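Local structure of branched-chain-amino-acid aminotransferase (Pseudomonas sp. UW4, 6JIF) at residues Y84-D97 with Q345-V359. The protein catalyses the reversible, pyridoxal-5'-phosphate-dependent transfer of amino groups between branched-chain amino acids and 2-oxo acids. Numbering follows the deposited sequence.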
loop_
_atom_site.group_PDB
_atom_site.type_symbol
_atom_site.label_atom_id
_atom_site.label_comp_id
_atom_site.label_asym_id
_atom_site.label_seq_id
_atom_site.Cartn_x
_atom_site.Cartn_y
_atom_site.Cartn_z
ATOM N N TYR B 84 26.769 13.867 3.773
ATOM C CA TYR B 84 27.361 15.015 3.096
ATOM C C TYR B 84 28.863 15.086 3.376
ATOM O O TYR B 84 29.303 14.886 4.520
ATOM C CB TYR B 84 26.707 16.302 3.575
ATOM C CG TYR B 84 25.213 16.340 3.488
ATOM C CD1 TYR B 84 24.411 15.807 4.516
ATOM C CD2 TYR B 84 24.579 16.907 2.409
ATOM C CE1 TYR B 84 23.031 15.849 4.445
ATOM C CE2 TYR B 84 23.198 16.962 2.342
ATOM C CZ TYR B 84 22.433 16.425 3.357
ATOM O OH TYR B 84 21.058 16.450 3.296
ATOM N N ARG B 85 29.663 15.405 2.342
ATOM C CA ARG B 85 31.068 15.717 2.567
ATOM C C ARG B 85 31.194 17.138 3.128
ATOM O O ARG B 85 30.650 18.102 2.567
ATOM C CB ARG B 85 31.865 15.577 1.271
ATOM C CG ARG B 85 33.296 15.898 1.414
ATOM C CD ARG B 85 34.025 14.846 2.252
ATOM N NE ARG B 85 34.143 13.604 1.484
ATOM C CZ ARG B 85 34.689 12.482 1.928
ATOM N NH1 ARG B 85 35.194 12.441 3.153
ATOM N NH2 ARG B 85 34.757 11.410 1.133
ATOM N N CYS B 86 31.870 17.260 4.259
ATOM C CA CYS B 86 32.109 18.579 4.825
ATOM C C CYS B 86 33.335 19.256 4.168
ATOM O O CYS B 86 34.228 18.607 3.611
ATOM C CB CYS B 86 32.367 18.456 6.321
ATOM S SG CYS B 86 31.059 17.745 7.210
ATOM N N LYS B 87 33.393 20.578 4.287
ATOM C CA LYS B 87 34.542 21.291 3.732
ATOM C C LYS B 87 35.839 20.813 4.347
ATOM O O LYS B 87 36.899 20.875 3.702
ATOM C CB LYS B 87 34.401 22.793 3.982
ATOM C CG LYS B 87 35.325 23.620 3.132
ATOM C CD LYS B 87 34.870 25.048 3.006
ATOM C CE LYS B 87 34.357 25.614 4.289
ATOM N NZ LYS B 87 34.096 27.112 4.116
ATOM N N ASP B 88 35.796 20.399 5.606
ATOM C CA ASP B 88 37.014 19.940 6.235
ATOM C C ASP B 88 37.330 18.490 5.879
ATOM O O ASP B 88 38.313 17.938 6.385
ATOM C CB ASP B 88 36.929 20.146 7.755
ATOM C CG ASP B 88 35.896 19.237 8.444
ATOM O OD1 ASP B 88 35.224 18.410 7.788
ATOM O OD2 ASP B 88 35.756 19.360 9.692
ATOM N N GLY B 89 36.533 17.877 5.009
ATOM C CA GLY B 89 36.795 16.547 4.517
ATOM C C GLY B 89 36.108 15.450 5.282
ATOM O O GLY B 89 36.156 14.294 4.845
ATOM N N SER B 90 35.529 15.752 6.434
ATOM C CA SER B 90 34.803 14.720 7.177
ATOM C C SER B 90 33.449 14.481 6.504
ATOM O O SER B 90 33.102 15.136 5.520
ATOM C CB SER B 90 34.633 15.095 8.656
ATOM O OG SER B 90 34.064 16.375 8.834
ATOM N N ILE B 91 32.667 13.542 7.040
ATOM C CA ILE B 91 31.389 13.119 6.467
ATOM C C ILE B 91 30.269 13.250 7.508
ATOM O O ILE B 91 30.339 12.637 8.582
ATOM C CB ILE B 91 31.468 11.663 5.964
ATOM C CG1 ILE B 91 32.645 11.521 4.993
ATOM C CG2 ILE B 91 30.127 11.260 5.370
ATOM C CD1 ILE B 91 32.943 10.075 4.611
ATOM N N ASN B 92 29.211 14.011 7.180
ATOM C CA ASN B 92 28.073 14.210 8.078
ATOM C C ASN B 92 26.931 13.301 7.647
ATOM O O ASN B 92 26.397 13.455 6.550
ATOM C CB ASN B 92 27.554 15.658 8.047
ATOM C CG ASN B 92 28.378 16.593 8.853
ATOM O OD1 ASN B 92 29.330 16.178 9.459
ATOM N ND2 ASN B 92 28.005 17.873 8.887
ATOM N N LEU B 93 26.501 12.394 8.511
ATOM C CA LEU B 93 25.251 11.686 8.277
ATOM C C LEU B 93 24.159 12.401 9.075
ATOM O O LEU B 93 24.250 12.479 10.298
ATOM C CB LEU B 93 25.436 10.236 8.730
ATOM C CG LEU B 93 24.300 9.253 8.638
ATOM C CD1 LEU B 93 23.975 9.122 7.165
ATOM C CD2 LEU B 93 24.765 7.919 9.206
ATOM N N PHE B 94 23.089 12.859 8.412
ATOM C CA PHE B 94 22.141 13.805 9.028
ATOM C C PHE B 94 20.979 13.085 9.731
ATOM O O PHE B 94 20.122 12.501 9.070
ATOM C CB PHE B 94 21.611 14.774 7.955
ATOM C CG PHE B 94 20.708 15.858 8.503
ATOM C CD1 PHE B 94 21.233 16.944 9.209
ATOM C CD2 PHE B 94 19.323 15.772 8.328
ATOM C CE1 PHE B 94 20.419 17.952 9.710
ATOM C CE2 PHE B 94 18.481 16.780 8.852
ATOM C CZ PHE B 94 19.018 17.865 9.517
ATOM N N ARG B 95 20.919 13.208 11.097
ATOM C CA ARG B 95 19.796 12.783 11.950
ATOM C C ARG B 95 19.337 11.344 11.704
ATOM O O ARG B 95 18.126 11.080 11.670
ATOM C CB ARG B 95 18.626 13.757 11.785
ATOM C CG ARG B 95 19.066 15.201 12.154
ATOM C CD ARG B 95 17.877 16.030 12.530
ATOM N NE ARG B 95 17.418 15.808 13.895
ATOM C CZ ARG B 95 16.355 16.412 14.426
ATOM N NH1 ARG B 95 15.635 17.309 13.718
ATOM N NH2 ARG B 95 16.063 16.199 15.701
ATOM N N PRO B 96 20.246 10.383 11.562
ATOM C CA PRO B 96 19.793 9.016 11.307
ATOM C C PRO B 96 18.999 8.405 12.462
ATOM O O PRO B 96 18.191 7.496 12.233
ATOM C CB PRO B 96 21.099 8.254 11.081
ATOM C CG PRO B 96 22.095 8.998 11.823
ATOM C CD PRO B 96 21.725 10.463 11.665
ATOM N N ASP B 97 19.224 8.877 13.688
ATOM C CA ASP B 97 18.409 8.445 14.811
ATOM C C ASP B 97 16.934 8.732 14.562
ATOM O O ASP B 97 16.068 7.949 14.953
ATOM C CB ASP B 97 18.902 9.113 16.088
ATOM C CG ASP B 97 18.679 10.635 16.112
ATOM O OD1 ASP B 97 19.120 11.310 15.130
ATOM O OD2 ASP B 97 18.171 11.149 17.159
ATOM N N GLN B 345 23.460 20.813 7.555
ATOM C CA GLN B 345 23.689 19.505 6.932
ATOM C C GLN B 345 25.145 19.348 6.477
ATOM O O GLN B 345 25.774 18.303 6.731
ATOM C CB GLN B 345 22.702 19.308 5.765
ATOM C CG GLN B 345 21.305 19.117 6.213
ATOM C CD GLN B 345 20.316 19.206 5.069
ATOM O OE1 GLN B 345 20.571 19.862 4.047
ATOM N NE2 GLN B 345 19.175 18.561 5.242
ATOM N N THR B 346 25.736 20.392 5.871
ATOM C CA THR B 346 27.086 20.273 5.335
ATOM C C THR B 346 28.217 20.642 6.293
ATOM O O THR B 346 29.379 20.542 5.895
ATOM C CB THR B 346 27.229 21.135 4.066
ATOM O OG1 THR B 346 26.994 22.514 4.395
ATOM C CG2 THR B 346 26.210 20.683 3.078
ATOM N N GLY B 347 27.932 21.102 7.515
ATOM C CA GLY B 347 29.011 21.507 8.433
ATOM C C GLY B 347 29.495 22.937 8.316
ATOM O O GLY B 347 30.491 23.300 9.004
ATOM N N ASP B 348 28.854 23.765 7.490
ATOM C CA ASP B 348 29.187 25.189 7.436
ATOM C C ASP B 348 28.601 25.982 8.595
ATOM O O ASP B 348 29.099 27.073 8.925
ATOM C CB ASP B 348 28.719 25.749 6.100
ATOM C CG ASP B 348 29.576 25.247 4.982
ATOM O OD1 ASP B 348 30.728 24.834 5.281
ATOM O OD2 ASP B 348 29.123 25.260 3.829
ATOM N N ILE B 349 27.573 25.448 9.236
ATOM C CA ILE B 349 26.926 26.052 10.403
ATOM C C ILE B 349 26.898 24.961 11.464
ATOM O O ILE B 349 26.488 23.832 11.180
ATOM C CB ILE B 349 25.485 26.525 10.100
ATOM C CG1 ILE B 349 25.459 27.674 9.076
ATOM C CG2 ILE B 349 24.720 26.946 11.417
ATOM C CD1 ILE B 349 24.024 27.976 8.492
ATOM N N GLU B 350 27.328 25.299 12.674
ATOM C CA GLU B 350 27.388 24.303 13.719
ATOM C C GLU B 350 26.002 23.769 13.998
ATOM O O GLU B 350 25.055 24.543 14.191
ATOM C CB GLU B 350 28.026 24.886 14.980
ATOM C CG GLU B 350 28.157 23.869 16.106
ATOM C CD GLU B 350 28.745 24.453 17.383
ATOM O OE1 GLU B 350 29.132 25.635 17.416
ATOM O OE2 GLU B 350 28.893 23.673 18.347
ATOM N N ALA B 351 25.888 22.415 14.097
ATOM C CA ALA B 351 24.577 21.802 14.223
ATOM C C ALA B 351 24.070 21.805 15.658
ATOM O O ALA B 351 24.856 21.840 16.619
ATOM C CB ALA B 351 24.597 20.344 13.751
ATOM N N PRO B 352 22.755 21.728 15.829
ATOM C CA PRO B 352 22.199 21.432 17.148
ATOM C C PRO B 352 22.709 20.108 17.676
ATOM O O PRO B 352 23.125 19.221 16.927
ATOM C CB PRO B 352 20.689 21.340 16.882
ATOM C CG PRO B 352 20.462 22.211 15.650
ATOM C CD PRO B 352 21.694 21.938 14.819
ATOM N N ALA B 353 22.618 19.978 18.989
ATOM C CA ALA B 353 23.139 18.817 19.688
ATOM C C ALA B 353 22.524 17.532 19.161
ATOM O O ALA B 353 21.303 17.438 18.967
ATOM C CB ALA B 353 22.835 18.940 21.172
ATOM N N GLY B 354 23.389 16.573 18.865
ATOM C CA GLY B 354 22.946 15.241 18.518
ATOM C C GLY B 354 22.480 15.035 17.088
ATOM O O GLY B 354 22.220 13.889 16.709
ATOM N N TRP B 355 22.432 16.079 16.263
ATOM C CA TRP B 355 21.906 15.943 14.909
ATOM C C TRP B 355 22.870 15.222 13.965
ATOM O O TRP B 355 22.438 14.559 13.016
ATOM C CB TRP B 355 21.614 17.327 14.340
ATOM C CG TRP B 355 20.371 17.945 14.852
ATOM C CD1 TRP B 355 19.731 17.695 16.034
ATOM C CD2 TRP B 355 19.565 18.916 14.156
ATOM N NE1 TRP B 355 18.603 18.458 16.119
ATOM C CE2 TRP B 355 18.507 19.249 14.993
ATOM C CE3 TRP B 355 19.702 19.572 12.936
ATOM C CZ2 TRP B 355 17.516 20.174 14.613
ATOM C CZ3 TRP B 355 18.753 20.524 12.582
ATOM C CH2 TRP B 355 17.672 20.797 13.423
ATOM N N ILE B 356 24.181 15.425 14.116
ATOM C CA ILE B 356 25.140 14.973 13.102
ATOM C C ILE B 356 25.852 13.734 13.606
ATOM O O ILE B 356 26.362 13.731 14.727
ATOM C CB ILE B 356 26.171 16.067 12.796
ATOM C CG1 ILE B 356 25.505 17.333 12.260
ATOM C CG2 ILE B 356 27.261 15.539 11.881
ATOM C CD1 ILE B 356 24.674 17.114 10.990
ATOM N N VAL B 357 25.901 12.690 12.789
ATOM C CA VAL B 357 26.749 11.547 13.064
ATOM C C VAL B 357 27.916 11.591 12.096
ATOM O O VAL B 357 27.715 11.581 10.878
ATOM C CB VAL B 357 25.970 10.229 12.955
ATOM C CG1 VAL B 357 26.923 9.036 13.137
ATOM C CG2 VAL B 357 24.834 10.186 14.046
ATOM N N LYS B 358 29.135 11.653 12.628
ATOM C CA LYS B 358 30.315 11.685 11.766
ATOM C C LYS B 358 30.574 10.261 11.316
ATOM O O LYS B 358 30.623 9.350 12.154
ATOM C CB LYS B 358 31.537 12.246 12.515
ATOM C CG LYS B 358 31.423 13.771 12.830
ATOM C CD LYS B 358 31.726 14.598 11.598
ATOM C CE LYS B 358 31.580 16.085 11.910
ATOM N NZ LYS B 358 31.779 16.914 10.725
ATOM N N VAL B 359 30.763 10.069 10.009
ATOM C CA VAL B 359 31.074 8.710 9.510
ATOM C C VAL B 359 32.600 8.499 9.318
ATOM O O VAL B 359 33.284 9.302 8.662
ATOM C CB VAL B 359 30.338 8.428 8.234
ATOM C CG1 VAL B 359 30.706 7.083 7.669
ATOM C CG2 VAL B 359 28.838 8.547 8.471
HETATM O O HOH W 1 31.681 22.106 5.784
HETATM O O HOH W 2 34.412 17.876 11.637
HETATM O O HOH W 3 34.031 11.870 9.070
HETATM O O HOH W 4 21.693 11.591 15.042
#
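The guanidinium of Arg95 lies flat on the indole of Trp355, the two planes only 9° apart and Arg95 CZ 3.7 Å from the centroid of the five-membered ring, which marks a cation-pi stack. A bend at chi3 folds the arginine over this face, while Pro352 CG covers the other. Arg95 NH1 forms a salt bridge with Glu274 and a hydrogen bond with Ser271, both on helix 267-278. Trp355 CE3 obliquely meets Phe94 CE1 at 3.7 Å. Replacing Trp355 by an alanine would probably leave the guanidinium without its stacking surface and open a gap beside Phe94 CE1. Trp355 O also accepts from Arg95 N at 2.8 Å, just ahead of helix 96-109. From there the C-terminal strand 356-358 runs antiparallel to 91-94 as an outermost strand, within this chain, of a seven-stranded antiparallel sheet of this class IV aminotransferase, its register fixed by Leu93 N to Val357 O (2.8 Å) and Val357 N to Leu93 O (3.0 Å). On one face of this pairing Asn92 ties strand 356-358 to the last turn of helix 332-346. Its OD1 takes Lys358 NZ on a lone pair (2.9 Å), and its ND2 bonds to Gln345 O (3.1 Å), the donor 50° out of that carbonyl plane though the N-H points nearly straight at the oxygen (159°). Lys358 NZ also donates to Ser90 OG at 3.0 Å. The methylenes of Gln345 each meet a different ring: CB lies over a face of Tyr84 and CG over a face of Phe94, whose opposite face carries Arg95 CG.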